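Local coordinates for phosphate-binding protein pstS 2 (Streptococcus pneumoniae, PDB 4H1X) that probably serves as the solute-binding component of the PstSACB ABC transporter, capturing phosphate for import into the cell, at residues 243-247 and 248-252. Residues are numbered along the deposited sequence; the frame is centred on the assembly and turned at random.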
# COMPACT_ATOMS: atom_id res chain seq x y z
N SER A 243 5.62 19.94 12.65
CA SER A 243 6.22 19.47 11.41
C SER A 243 6.76 18.06 11.55
O SER A 243 7.10 17.44 10.55
CB SER A 243 7.34 20.41 10.96
OG SER A 243 8.41 20.43 11.90
N GLN A 244 6.89 17.56 12.79
CA GLN A 244 7.39 16.20 12.98
C GLN A 244 6.80 15.52 14.20
O GLN A 244 6.46 16.17 15.19
CB GLN A 244 8.94 16.17 13.05
CG GLN A 244 9.55 16.88 14.24
CD GLN A 244 11.06 16.77 14.21
OE1 GLN A 244 11.77 17.77 14.05
NE2 GLN A 244 11.57 15.55 14.35
N VAL A 245 6.69 14.20 14.10
CA VAL A 245 6.22 13.36 15.21
C VAL A 245 7.10 12.15 15.30
O VAL A 245 7.57 11.66 14.28
CB VAL A 245 4.71 12.94 15.12
CG1 VAL A 245 3.79 14.10 15.49
CG2 VAL A 245 4.35 12.36 13.76
N SER A 246 7.31 11.65 16.52
CA SER A 246 7.99 10.37 16.68
C SER A 246 6.98 9.25 16.38
O SER A 246 5.77 9.52 16.36
CB SER A 246 8.51 10.23 18.12
OG SER A 246 7.45 10.28 19.06
N MSE A 247 7.45 8.00 16.19
CA MSE A 247 6.55 6.87 15.97
C MSE A 247 5.70 6.65 17.23
O MSE A 247 4.53 6.32 17.11
CB MSE A 247 7.29 5.59 15.57
CG MSE A 247 7.73 5.55 14.10
SE MSE A 247 6.36 5.05 12.78
CE MSE A 247 6.03 3.18 13.32
N ALA A 248 6.27 6.91 18.45
CA ALA A 248 5.53 6.80 19.72
C ALA A 248 4.38 7.79 19.75
O ALA A 248 3.26 7.41 20.08
CB ALA A 248 6.45 7.05 20.91
N GLU A 249 4.67 9.06 19.41
CA GLU A 249 3.67 10.12 19.38
C GLU A 249 2.61 9.78 18.37
O GLU A 249 1.44 9.94 18.67
CB GLU A 249 4.29 11.47 19.02
CG GLU A 249 4.89 12.22 20.19
CD GLU A 249 5.59 13.51 19.82
OE1 GLU A 249 6.10 13.62 18.68
OE2 GLU A 249 5.65 14.40 20.69
N LEU A 250 3.03 9.27 17.18
CA LEU A 250 2.11 8.91 16.11
C LEU A 250 1.07 7.90 16.60
O LEU A 250 -0.13 8.11 16.42
CB LEU A 250 2.86 8.34 14.88
CG LEU A 250 2.00 8.10 13.63
CD1 LEU A 250 1.25 9.39 13.20
CD2 LEU A 250 2.85 7.56 12.49
N ALA A 251 1.54 6.82 17.25
CA ALA A 251 0.63 5.80 17.77
C ALA A 251 -0.24 6.38 18.90
O ALA A 251 -1.44 6.11 18.93
CB ALA A 251 1.41 4.59 18.25
N ASP A 252 0.34 7.26 19.77
CA ASP A 252 -0.39 7.94 20.85
C ASP A 252 -1.54 8.80 20.29
O ASP A 252 -2.64 8.78 20.84
CB ASP A 252 0.56 8.82 21.66
CG ASP A 252 1.41 8.09 22.68
OD1 ASP A 252 1.32 6.83 22.74
OD2 ASP A 252 2.19 8.76 23.41
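The side chain of Glu249 runs back alongside Ser246, extended beyond CG, its CB and CG both packed against the serine OG, and reaches the backbone just before the helix. There Glu249 OE1 accepts from Ser246 N at 3.2 Å, the donor arriving on the anti side of the oxygen and 20° out of the carboxylate plane. In return Ser246 OG, which chi1 of 61° sets between its own N and carbonyl carbon, accepts from Glu249 N at 3.1 Å. These reciprocal bonds make a capping box, with Ser246 as N-cap of helix 247-254, and hold the glutamate carboxylate close to the helix N-terminus, where the dipole would be expected to favour its negative charge. The helix opens with Leu250 N bonded to Ser246 O (2.9 Å) and Ala251 N to Met247 O (3.0 Å). Glu249 OE1 also lies 3.5 Å from Val245 CA, at the end of strand 244-245, which runs parallel to strand 81-85. More loosely, Leu250 CD1 stands 4.3 Å from Val245 CG2. Leu250 also packs on Phe26 and Thr30 of helix 21-30. At the start of helix 247-254, Met247 N donates to OD1 of Asp86, just after strand 81-85.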